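Local coordinates for Phosphoglucomutase/phosphomannomutase family protein (Burkholderia thailandensis, PDB 3UW2), which probably transfers a phosphoryl group within a sugar phosphate, as expected of a metal-dependent mutase of the phosphohexose mutase family, at residues I49-G54 against R87-D92; K196-A201 against T255-G260; P298-I303 against G341-G346; D437-A442 against V452-A457. One frame throughout, in Å; residues are numbered along the deposited sequence.

Interaction 1 of 4, residues I49-G54 against R87-D92. With EDO (1,2-ethanediol), chain D.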
loop_
_atom_site.group_PDB
_atom_site.type_symbol
_atom_site.label_atom_id
_atom_site.label_comp_id
_atom_site.label_asym_id
_atom_site.label_seq_id
_atom_site.Cartn_x
_atom_site.Cartn_y
_atom_site.Cartn_z
ATOM N N ILE A 49 3.024 15.119 17.868
ATOM C CA ILE A 49 2.661 13.790 17.419
ATOM C C ILE A 49 3.744 12.817 17.929
ATOM O O ILE A 49 3.461 11.722 18.437
ATOM C CB ILE A 49 2.562 13.699 15.875
ATOM C CG1 ILE A 49 1.216 14.264 15.366
ATOM C CG2 ILE A 49 2.648 12.232 15.424
ATOM C CD1 ILE A 49 1.339 14.868 13.954
ATOM N N GLY A 50 4.974 13.262 17.896
ATOM C CA GLY A 50 6.055 12.380 18.403
ATOM C C GLY A 50 5.918 12.123 19.914
ATOM O O GLY A 50 6.111 10.999 20.408
ATOM N N ARG A 51 5.624 13.194 20.659
ATOM C CA ARG A 51 5.396 13.100 22.092
ATOM C C ARG A 51 4.194 12.165 22.390
ATOM O O ARG A 51 4.269 11.367 23.257
ATOM C CB ARG A 51 5.155 14.520 22.621
ATOM C CG ARG A 51 5.115 14.617 24.123
ATOM C CD ARG A 51 6.498 14.598 24.718
ATOM N NE ARG A 51 6.409 14.579 26.176
ATOM C CZ ARG A 51 6.288 15.654 26.942
ATOM N NH1 ARG A 51 6.213 15.548 28.283
ATOM N NH2 ARG A 51 6.282 16.845 26.373
ATOM N N ALA A 52 3.071 12.290 21.664
ATOM C CA ALA A 52 1.902 11.445 21.871
ATOM C C ALA A 52 2.220 9.961 21.582
ATOM O O ALA A 52 1.873 9.076 22.347
ATOM C CB ALA A 52 0.734 11.927 20.963
ATOM N N PHE A 53 2.847 9.694 20.451
ATOM C CA PHE A 53 3.173 8.330 20.067
ATOM C C PHE A 53 4.221 7.742 21.041
ATOM O O PHE A 53 4.063 6.607 21.513
ATOM C CB PHE A 53 3.704 8.299 18.612
ATOM C CG PHE A 53 3.938 6.908 18.074
ATOM C CD1 PHE A 53 5.145 6.239 18.340
ATOM C CD2 PHE A 53 2.952 6.246 17.364
ATOM C CE1 PHE A 53 5.376 4.985 17.808
ATOM C CE2 PHE A 53 3.159 4.945 16.858
ATOM C CZ PHE A 53 4.371 4.317 17.075
ATOM N N GLY A 54 5.253 8.511 21.384
ATOM C CA GLY A 54 6.264 8.014 22.345
ATOM C C GLY A 54 5.655 7.655 23.708
ATOM O O GLY A 54 6.106 6.683 24.411
ATOM N N ARG A 87 11.708 11.689 21.924
ATOM C CA ARG A 87 12.748 11.703 23.018
ATOM C C ARG A 87 12.259 12.419 24.324
ATOM O O ARG A 87 12.612 11.980 25.439
ATOM C CB ARG A 87 14.033 12.333 22.511
ATOM C CG ARG A 87 14.648 11.590 21.301
ATOM C CD ARG A 87 15.783 12.427 20.683
ATOM N NE ARG A 87 16.921 12.628 21.629
ATOM C CZ ARG A 87 17.904 13.516 21.443
ATOM N NH1 ARG A 87 17.968 14.278 20.311
ATOM N NH2 ARG A 87 18.909 13.563 22.343
ATOM N N ALA A 88 11.513 13.524 24.192
ATOM C CA ALA A 88 10.825 14.245 25.322
ATOM C C ALA A 88 9.845 13.344 26.085
ATOM O O ALA A 88 9.597 13.591 27.249
ATOM C CB ALA A 88 10.070 15.506 24.811
ATOM N N ALA A 89 9.231 12.358 25.404
ATOM C CA ALA A 89 8.437 11.281 26.073
ATOM C C ALA A 89 9.280 10.202 26.758
ATOM O O ALA A 89 8.716 9.317 27.426
ATOM C CB ALA A 89 7.490 10.566 25.060
ATOM N N GLY A 90 10.587 10.232 26.580
ATOM C CA GLY A 90 11.486 9.258 27.241
ATOM C C GLY A 90 11.793 8.035 26.349
ATOM O O GLY A 90 12.272 7.024 26.843
ATOM N N VAL A 91 11.549 8.136 25.028
ATOM C CA VAL A 91 11.733 7.038 24.076
ATOM C C VAL A 91 13.040 7.240 23.276
ATOM O O VAL A 91 13.289 8.312 22.816
ATOM C CB VAL A 91 10.463 6.992 23.177
ATOM C CG1 VAL A 91 10.684 6.201 21.922
ATOM C CG2 VAL A 91 9.314 6.394 24.015
ATOM N N ASP A 92 13.910 6.229 23.186
ATOM C CA ASP A 92 15.076 6.330 22.316
ATOM C C ASP A 92 14.703 6.336 20.829
ATOM O O ASP A 92 13.790 5.614 20.433
ATOM C CB ASP A 92 16.005 5.169 22.591
ATOM C CG ASP A 92 16.510 5.169 24.036
ATOM O OD1 ASP A 92 16.433 6.221 24.746
ATOM O OD2 ASP A 92 16.934 4.097 24.457
HETATM C C1 EDO D . 17.413 14.840 17.122
HETATM O O1 EDO D . 16.380 14.591 18.149
HETATM C C2 EDO D . 16.841 14.781 15.675
HETATM O O2 EDO D . 16.160 16.044 15.498
#
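Arg51 and Gly54 of helix 43-59 receive Ala88, Ala89 and Val91 from the Schellman turn that ends helix 75-88, within the alpha/beta/alpha domain I. Backbone bonds shape the turn: Gly90, at positive phi (94°), breaks the helix, and its N reaches Arg87 O at 2.9 Å. Val91, which follows, faces helix 43-59. In the apolar packing Gly54, with no side chain, lets Ala89 CB settle 3.7 Å from Gly54 C. Val91 comes in beside it by one methyl, CG2, 3.2 Å from Gly54 O. Arg51 bends at chi2 (78°), which lays its CD 3.7 Å from Ala88 CB and 3.6 Å from Ala89 N. Polar groups mostly find partners beyond these two segments. Ala88 O lies over one face of the Arg51 guanidinium, 3.5 Å from Arg51 NE, but the N-H of that nitrogen is given to Glu166 O, and NH1 makes a weak bond to Thr167. The Ala89 carbonyl accepts from Arg58, one turn farther along helix 43-59. Arg87 takes no part across the interface; its NE bonds Gly170 O, while NH1 donates, at the edge of the guanidinium, to O1 of a 1,2-ethanediol 2.7 Å away.

Interaction 2 of 4, residues K196-A201 against T255-G260; sequences KLVVDA and TDAEIG
Leu197 and Val198 pair in parallel register with Ile259 and Gly260, joining two central strands of the four-stranded mixed sheet in the alpha/beta/alpha domain II. Two backbone bonds hold the pair: Val198 N donates to Ile259 O (3.0 Å), and one step earlier Glu258 N donates almost straight to Lys196 O at 2.8 Å. Lys196 O thus serves Glu258, and the buried Ile259 N, 3.6 Å from the same oxygen, has no partner. Two CA-H...O contacts, from Leu197 to Ile259 O and from Gly260 to Val198 O, supplement these bonds. On the Val198 side of the sheet, under helix 246-254, Val198 CG2 meets Ala257 CB at 3.6 Å. Leu197 and Ile259 turn to the other side, where helix 381-386 packs on Ile259. The Lys196 side chain runs out nearly fully extended, with CG opposite the backbone N (chi1 -172°), passing Ala257 by its CG methylene, 4.0 Å from Ala257 CB. It crosses the Asp256 side chain at about a right angle. A water accepts from Lys196 N and donates to Glu258 OE2, a carboxylate oxygen that is also salt-bridged to Arg193. At the far end of the lysine, NZ forms a salt bridge with Asp256 OD1, 2.6 Å away, on the syn lone pair of that oxygen.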
loop_
_atom_site.group_PDB
_atom_site.type_symbol
_atom_site.label_atom_id
_atom_site.label_comp_id
_atom_site.label_asym_id
_atom_site.label_seq_id
_atom_site.Cartn_x
_atom_site.Cartn_y
_atom_site.Cartn_z
ATOM N N LYS A 196 15.872 -6.775 -18.529
ATOM C CA LYS A 196 16.055 -5.342 -18.678
ATOM C C LYS A 196 14.756 -4.637 -18.364
ATOM O O LYS A 196 13.721 -4.981 -18.934
ATOM C CB LYS A 196 16.527 -4.984 -20.099
ATOM C CG LYS A 196 16.912 -3.505 -20.197
ATOM C CD LYS A 196 17.841 -3.283 -21.359
ATOM C CE LYS A 196 17.887 -1.797 -21.714
ATOM N NZ LYS A 196 18.823 -1.678 -22.853
ATOM N N LEU A 197 14.811 -3.705 -17.421
ATOM C CA LEU A 197 13.609 -3.034 -16.852
ATOM C C LEU A 197 13.617 -1.526 -17.046
ATOM O O LEU A 197 14.670 -0.912 -16.992
ATOM C CB LEU A 197 13.551 -3.179 -15.330
ATOM C CG LEU A 197 13.930 -4.323 -14.477
ATOM C CD1 LEU A 197 13.223 -4.064 -13.153
ATOM C CD2 LEU A 197 13.352 -5.531 -15.171
ATOM N N VAL A 198 12.434 -0.955 -17.212
ATOM C CA VAL A 198 12.232 0.476 -17.099
ATOM C C VAL A 198 11.794 0.680 -15.648
ATOM O O VAL A 198 10.857 -0.002 -15.192
ATOM C CB VAL A 198 11.159 0.930 -18.108
ATOM C CG1 VAL A 198 10.778 2.395 -17.854
ATOM C CG2 VAL A 198 11.727 0.791 -19.521
ATOM N N VAL A 199 12.517 1.509 -14.888
ATOM C CA VAL A 199 12.097 1.837 -13.482
ATOM C C VAL A 199 11.811 3.347 -13.394
ATOM O O VAL A 199 12.689 4.170 -13.674
ATOM C CB VAL A 199 13.184 1.424 -12.500
ATOM C CG1 VAL A 199 12.838 1.866 -11.061
ATOM C CG2 VAL A 199 13.431 -0.105 -12.571
ATOM N N ASP A 200 10.564 3.677 -13.087
ATOM C CA ASP A 200 10.048 5.054 -12.912
ATOM C C ASP A 200 9.664 5.301 -11.448
ATOM O O ASP A 200 8.711 4.663 -10.907
ATOM C CB ASP A 200 8.798 5.251 -13.783
ATOM C CG ASP A 200 8.281 6.734 -13.780
ATOM O OD1 ASP A 200 8.334 7.390 -12.735
ATOM O OD2 ASP A 200 7.761 7.240 -14.794
ATOM N N ALA A 201 10.411 6.188 -10.782
ATOM C CA ALA A 201 10.178 6.500 -9.371
ATOM C C ALA A 201 9.458 7.879 -9.220
ATOM O O ALA A 201 9.244 8.317 -8.108
ATOM C CB ALA A 201 11.506 6.527 -8.625
ATOM N N THR A 255 12.895 1.383 -26.371
ATOM C CA THR A 255 14.129 0.706 -25.932
ATOM C C THR A 255 13.918 -0.826 -26.010
ATOM O O THR A 255 12.805 -1.265 -26.259
ATOM C CB THR A 255 14.500 1.092 -24.475
ATOM O OG1 THR A 255 13.518 0.565 -23.541
ATOM C CG2 THR A 255 14.614 2.635 -24.318
ATOM N N ASP A 256 14.951 -1.624 -25.764
ATOM C CA ASP A 256 14.767 -3.069 -25.684
ATOM C C ASP A 256 14.483 -3.616 -24.255
ATOM O O ASP A 256 14.708 -4.820 -23.984
ATOM C CB ASP A 256 15.968 -3.796 -26.295
ATOM C CG ASP A 256 17.263 -3.472 -25.579
ATOM O OD1 ASP A 256 17.256 -2.668 -24.606
ATOM O OD2 ASP A 256 18.309 -4.017 -26.013
ATOM N N ALA A 257 14.046 -2.744 -23.344
ATOM C CA ALA A 257 13.675 -3.204 -22.032
ATOM C C ALA A 257 12.474 -4.098 -22.220
ATOM O O ALA A 257 11.734 -3.952 -23.224
ATOM C CB ALA A 257 13.353 -2.038 -21.103
ATOM N N GLU A 258 12.256 -4.996 -21.271
ATOM C CA GLU A 258 11.170 -6.023 -21.402
ATOM C C GLU A 258 9.928 -5.695 -20.574
ATOM O O GLU A 258 8.838 -6.008 -20.987
ATOM C CB GLU A 258 11.642 -7.382 -20.907
ATOM C CG GLU A 258 12.901 -7.906 -21.586
ATOM C CD GLU A 258 13.203 -9.365 -21.223
ATOM O OE1 GLU A 258 12.299 -10.208 -21.312
ATOM O OE2 GLU A 258 14.346 -9.676 -20.830
ATOM N N ILE A 259 10.126 -5.069 -19.409
ATOM C CA ILE A 259 9.082 -4.876 -18.409
ATOM C C ILE A 259 9.254 -3.500 -17.775
ATOM O O ILE A 259 10.391 -3.082 -17.582
ATOM C CB ILE A 259 9.226 -5.999 -17.325
ATOM C CG1 ILE A 259 8.674 -7.345 -17.901
ATOM C CG2 ILE A 259 8.542 -5.667 -16.014
ATOM C CD1 ILE A 259 7.200 -7.319 -18.295
ATOM N N GLY A 260 8.142 -2.821 -17.433
ATOM C CA GLY A 260 8.199 -1.510 -16.769
ATOM C C GLY A 260 7.700 -1.536 -15.337
ATOM O O GLY A 260 6.650 -2.140 -15.075
HETATM O O HOH W 1 16.380 -8.317 -21.162
#

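Interaction 3 of 4, residues P298-I303 against G341-G346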
loop_
_atom_site.group_PDB
_atom_site.type_symbol
_atom_site.label_atom_id
_atom_site.label_comp_id
_atom_site.label_asym_id
_atom_site.label_seq_id
_atom_site.Cartn_x
_atom_site.Cartn_y
_atom_site.Cartn_z
ATOM N N PRO A 298 0.860 -25.726 0.211
ATOM C CA PRO A 298 -0.436 -26.293 -0.226
ATOM C C PRO A 298 -1.496 -26.065 0.834
ATOM O O PRO A 298 -1.192 -26.186 2.041
ATOM C CB PRO A 298 -0.168 -27.796 -0.383
ATOM C CG PRO A 298 1.315 -27.953 -0.377
ATOM C CD PRO A 298 1.917 -26.738 0.311
ATOM N N GLY A 299 -2.685 -25.616 0.416
ATOM C CA GLY A 299 -3.778 -25.395 1.350
ATOM C C GLY A 299 -3.857 -23.981 1.957
ATOM O O GLY A 299 -4.891 -23.656 2.596
ATOM N N ALA A 300 -2.784 -23.169 1.814
ATOM C CA ALA A 300 -2.698 -21.832 2.488
ATOM C C ALA A 300 -3.832 -20.869 2.091
ATOM O O ALA A 300 -4.406 -20.967 0.994
ATOM C CB ALA A 300 -1.320 -21.168 2.247
ATOM N N GLN A 301 -4.160 -19.958 2.993
ATOM C CA GLN A 301 -5.134 -18.882 2.664
ATOM C C GLN A 301 -4.430 -17.798 1.858
ATOM O O GLN A 301 -3.263 -17.553 2.093
ATOM C CB GLN A 301 -5.713 -18.285 3.940
ATOM C CG GLN A 301 -6.710 -19.253 4.606
ATOM C CD GLN A 301 -7.177 -18.748 5.945
ATOM O OE1 GLN A 301 -6.365 -18.472 6.884
ATOM N NE2 GLN A 301 -8.498 -18.592 6.052
ATOM N N ILE A 302 -5.142 -17.156 0.931
ATOM C CA ILE A 302 -4.591 -15.991 0.212
ATOM C C ILE A 302 -5.615 -14.905 0.426
ATOM O O ILE A 302 -6.812 -15.106 0.118
ATOM C CB ILE A 302 -4.466 -16.276 -1.307
ATOM C CG1 ILE A 302 -3.584 -17.522 -1.574
ATOM C CG2 ILE A 302 -4.011 -14.999 -2.084
ATOM C CD1 ILE A 302 -2.125 -17.403 -1.134
ATOM N N ILE A 303 -5.193 -13.805 1.024
ATOM C CA ILE A 303 -6.108 -12.705 1.381
ATOM C C ILE A 303 -6.150 -11.611 0.295
ATOM O O ILE A 303 -5.117 -11.184 -0.189
ATOM C CB ILE A 303 -5.698 -12.066 2.738
ATOM C CG1 ILE A 303 -5.714 -13.159 3.860
ATOM C CG2 ILE A 303 -6.681 -10.898 3.089
ATOM C CD1 ILE A 303 -4.903 -12.797 5.146
ATOM N N GLY A 341 -2.199 -15.848 9.963
ATOM C CA GLY A 341 -0.890 -16.411 9.617
ATOM C C GLY A 341 -0.758 -16.736 8.122
ATOM O O GLY A 341 0.121 -17.519 7.726
ATOM N N ALA A 342 -1.632 -16.180 7.275
ATOM C CA ALA A 342 -1.533 -16.448 5.832
ATOM C C ALA A 342 -0.199 -16.065 5.175
ATOM O O ALA A 342 0.466 -15.200 5.635
ATOM C CB ALA A 342 -2.702 -15.834 5.077
ATOM N N PRO A 343 0.214 -16.777 4.113
ATOM C CA PRO A 343 1.513 -16.440 3.546
ATOM C C PRO A 343 1.511 -15.181 2.640
ATOM O O PRO A 343 2.582 -14.643 2.400
ATOM C CB PRO A 343 1.914 -17.721 2.782
ATOM C CG PRO A 343 0.558 -18.188 2.251
ATOM C CD PRO A 343 -0.340 -18.001 3.497
ATOM N N LEU A 344 0.348 -14.706 2.161
ATOM C CA LEU A 344 0.313 -13.650 1.127
ATOM C C LEU A 344 -1.059 -12.927 1.158
ATOM O O LEU A 344 -2.091 -13.610 1.369
ATOM C CB LEU A 344 0.367 -14.326 -0.267
ATOM C CG LEU A 344 0.378 -13.441 -1.512
ATOM C CD1 LEU A 344 1.630 -12.522 -1.531
ATOM C CD2 LEU A 344 0.316 -14.358 -2.769
ATOM N N ALA A 345 -1.058 -11.599 0.990
ATOM C CA ALA A 345 -2.331 -10.781 0.760
ATOM C C ALA A 345 -2.037 -9.733 -0.285
ATOM O O ALA A 345 -0.888 -9.371 -0.466
ATOM C CB ALA A 345 -2.781 -10.098 2.015
ATOM N N GLY A 346 -3.061 -9.206 -0.950
ATOM C CA GLY A 346 -2.822 -8.074 -1.826
ATOM C C GLY A 346 -4.143 -7.323 -1.922
ATOM O O GLY A 346 -5.200 -7.912 -1.649
#
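The Pro343 ring meets the other segment along its CG-CD side: Ala300 CB is 3.5 Å from Pro343 CG, and Gln301 O is 3.3 Å from Pro343 CD. Of the flat peptide groups, the Leu344 carbonyl takes Ile303 N (3.1 Å) in its own plane, whereas the Ile303 carbonyl takes Gly346 N (3.0 Å) tilted 19° from its plane. These two bonds make the parallel pairing of strands 301-305 and 344-346, the central pair of the mixed sheet in the alpha/beta/alpha domain III. The short strand segments run parallel within 23°; ahead of the ladder, the buried Gln301 O faces Ala342 CB and Pro343 CD and has no polar partner. The two faces of the sheet are packed separately. Ile302 and Leu344 share one, with Ile302 CD1 slanting over to Leu344 CB at 4.1 Å; helix 282-296 lies against Leu344 and Pro343 there. The opposite face carries Ile303 and Ala345, whose CB atoms are 3.6 Å apart, beneath helix 330-340. Gly346, at the end of the short strand, lies about 14 Å from the bound zinc ion. Back along the strand, the CG1 branch of Ile303 stands beside its own backbone N (chi1 -59°) and then stretches out, so that its terminal methyl CD1 rests 3.8 Å from Ala342 CB.

Interaction 4 of 4, residues D437-A442 against V452-A457. With EDO (1,2-ethanediol), chain G.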
loop_
_atom_site.group_PDB
_atom_site.type_symbol
_atom_site.label_atom_id
_atom_site.label_comp_id
_atom_site.label_asym_id
_atom_site.label_seq_id
_atom_site.Cartn_x
_atom_site.Cartn_y
_atom_site.Cartn_z
ATOM N N ASP A 437 -21.943 -13.929 -13.822
ATOM C CA ASP A 437 -21.075 -13.407 -14.863
ATOM C C ASP A 437 -20.400 -12.095 -14.507
ATOM O O ASP A 437 -20.017 -11.357 -15.402
ATOM C CB ASP A 437 -21.888 -13.206 -16.155
ATOM C CG ASP A 437 -23.181 -12.441 -15.931
ATOM O OD1 ASP A 437 -23.445 -11.911 -14.828
ATOM O OD2 ASP A 437 -23.975 -12.375 -16.895
ATOM N N GLY A 438 -20.192 -11.831 -13.211
ATOM C CA GLY A 438 -19.521 -10.611 -12.776
ATOM C C GLY A 438 -19.922 -10.166 -11.377
ATOM O O GLY A 438 -20.559 -10.929 -10.620
ATOM N N PHE A 439 -19.566 -8.933 -11.016
ATOM C CA PHE A 439 -19.901 -8.431 -9.678
ATOM C C PHE A 439 -20.015 -6.941 -9.681
ATOM O O PHE A 439 -19.422 -6.278 -10.553
ATOM C CB PHE A 439 -18.864 -8.850 -8.589
ATOM C CG PHE A 439 -17.664 -7.955 -8.520
ATOM C CD1 PHE A 439 -17.693 -6.736 -7.795
ATOM C CD2 PHE A 439 -16.471 -8.332 -9.143
ATOM C CE1 PHE A 439 -16.547 -5.928 -7.712
ATOM C CE2 PHE A 439 -15.342 -7.517 -9.097
ATOM C CZ PHE A 439 -15.378 -6.319 -8.372
ATOM N N GLY A 440 -20.845 -6.433 -8.761
ATOM C CA GLY A 440 -21.015 -4.980 -8.472
ATOM C C GLY A 440 -20.602 -4.734 -7.008
ATOM O O GLY A 440 -20.813 -5.594 -6.126
ATOM N N LEU A 441 -19.933 -3.620 -6.753
ATOM C CA LEU A 441 -19.524 -3.252 -5.400
ATOM C C LEU A 441 -19.968 -1.814 -5.148
ATOM O O LEU A 441 -19.659 -0.935 -5.948
ATOM C CB LEU A 441 -18.010 -3.360 -5.239
ATOM C CG LEU A 441 -17.459 -2.785 -3.911
ATOM C CD1 LEU A 441 -17.881 -3.619 -2.696
ATOM C CD2 LEU A 441 -15.951 -2.612 -3.904
ATOM N N ALA A 442 -20.710 -1.598 -4.067
ATOM C CA ALA A 442 -20.985 -0.269 -3.504
ATOM C C ALA A 442 -20.522 -0.282 -2.061
ATOM O O ALA A 442 -20.907 -1.175 -1.297
ATOM C CB ALA A 442 -22.467 0.039 -3.547
ATOM N N VAL A 452 -18.588 4.618 -2.927
ATOM C CA VAL A 452 -17.801 4.149 -4.078
ATOM C C VAL A 452 -18.340 2.868 -4.758
ATOM O O VAL A 452 -18.688 1.874 -4.100
ATOM C CB VAL A 452 -16.273 4.048 -3.776
ATOM C CG1 VAL A 452 -15.978 3.692 -2.307
ATOM C CG2 VAL A 452 -15.579 3.087 -4.735
ATOM N N LEU A 453 -18.403 2.922 -6.087
ATOM C CA LEU A 453 -18.959 1.848 -6.910
ATOM C C LEU A 453 -17.913 1.317 -7.876
ATOM O O LEU A 453 -17.117 2.098 -8.422
ATOM C CB LEU A 453 -20.161 2.365 -7.732
ATOM C CG LEU A 453 -21.385 2.921 -6.991
ATOM C CD1 LEU A 453 -22.251 3.825 -7.873
ATOM C CD2 LEU A 453 -22.210 1.789 -6.396
ATOM N N ARG A 454 -17.909 -0.004 -8.070
ATOM C CA ARG A 454 -17.220 -0.600 -9.225
ATOM C C ARG A 454 -17.855 -1.890 -9.774
ATOM O O ARG A 454 -18.579 -2.595 -9.079
ATOM C CB ARG A 454 -15.715 -0.764 -8.993
ATOM C CG ARG A 454 -15.304 -1.822 -7.990
ATOM C CD ARG A 454 -13.814 -2.112 -8.122
ATOM N NE ARG A 454 -12.922 -1.008 -7.712
ATOM C CZ ARG A 454 -11.685 -0.822 -8.194
ATOM N NH1 ARG A 454 -11.178 -1.651 -9.106
ATOM N NH2 ARG A 454 -10.935 0.190 -7.761
ATOM N N PHE A 455 -17.601 -2.150 -11.045
ATOM C CA PHE A 455 -18.302 -3.181 -11.767
ATOM C C PHE A 455 -17.289 -3.987 -12.564
ATOM O O PHE A 455 -16.307 -3.429 -13.051
ATOM C CB PHE A 455 -19.382 -2.536 -12.657
ATOM C CG PHE A 455 -20.461 -1.817 -11.879
ATOM C CD1 PHE A 455 -21.435 -2.527 -11.186
ATOM C CD2 PHE A 455 -20.501 -0.411 -11.819
ATOM C CE1 PHE A 455 -22.409 -1.860 -10.438
ATOM C CE2 PHE A 455 -21.492 0.258 -11.100
ATOM C CZ PHE A 455 -22.452 -0.470 -10.414
ATOM N N GLU A 456 -17.499 -5.303 -12.634
ATOM C CA GLU A 456 -16.694 -6.188 -13.475
ATOM C C GLU A 456 -17.623 -7.245 -14.072
ATOM O O GLU A 456 -18.534 -7.735 -13.394
ATOM C CB GLU A 456 -15.640 -6.901 -12.642
ATOM C CG GLU A 456 -14.658 -7.730 -13.438
ATOM C CD GLU A 456 -13.931 -8.758 -12.595
ATOM O OE1 GLU A 456 -14.590 -9.519 -11.864
ATOM O OE2 GLU A 456 -12.705 -8.856 -12.700
ATOM N N ALA A 457 -17.376 -7.626 -15.317
ATOM C CA ALA A 457 -18.183 -8.696 -15.923
ATOM C C ALA A 457 -17.406 -9.499 -16.965
ATOM O O ALA A 457 -16.325 -9.089 -17.380
ATOM C CB ALA A 457 -19.440 -8.104 -16.526
HETATM C C1 EDO G . -11.617 -5.581 -10.090
HETATM O O1 EDO G . -10.627 -5.910 -11.072
HETATM C C2 EDO G . -12.633 -4.598 -10.678
HETATM O O2 EDO G . -11.898 -3.395 -10.886
#
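Phe439 and Leu441 each exchange a pair of backbone bonds with Glu456 and Arg454, so all four residues have both N-H and C=O engaged. Phe439 N gives to Glu456 O at 2.9 Å and Glu456 N returns a bond to Phe439 O at 3.0 Å; Leu441 N reaches Arg454 O at 2.9 Å, and Arg454 N reaches Leu441 O at the same length. At the non-hydrogen-bonded pairs between and beyond them, CA-H...O contacts close the seam, while Gly440 and Ala442 turn their polar backbone groups to Val433 and Leu431 of the next strand. The carboxylate of Glu456 is satisfied from elsewhere, OE1 by Arg310 N and OE2 by Thr309. OE1 also lies at the edge of the Phe439 ring, 3.5 Å from Phe439 CE2, with the carboxylate turned 71° from the ring. That ring leans across to Glu456 from a chi1 of 84°, and Arg432 makes a cation-pi contact with it. Arg454 divides its guanidinium: NH2 salt-bridges Glu396, and NH1 donates to O2 of a 1,2-ethanediol at 2.6 Å. On the reverse face Phe455 CD1 lies 3.7 Å from Gly440 CA, and Ala442 CB presses unusually tightly, at 3.4 Å, on Leu453 CD2. There Phe455 also meets helix 460-477. This is a regular antiparallel beta hairpin, here supplying two inner strands of the five-stranded antiparallel sheet of the C-terminal domain.

In the fold
From the N terminus, interaction 1 closes a loop containing strand 64-69 and helix 75-88, bringing the end of that helix against helix 43-59. Interactions 2 and 3 follow as counterparts: each closes a longer excursion, through an outer strand and helices, by setting the first and third strands of a 2-1-3-4 sheet side by side. Interaction 4 closes the shortest loop, the hairpin 438-457. Each contact ends before the next begins, so none nest or cross. Each lies within a different one of the four domain ranges and joins elements inside it; the nearest neighbours, interactions 3 and 4, have centres 24 Å apart, and interactions 1 and 4 lie on opposite sides of the chain's centre.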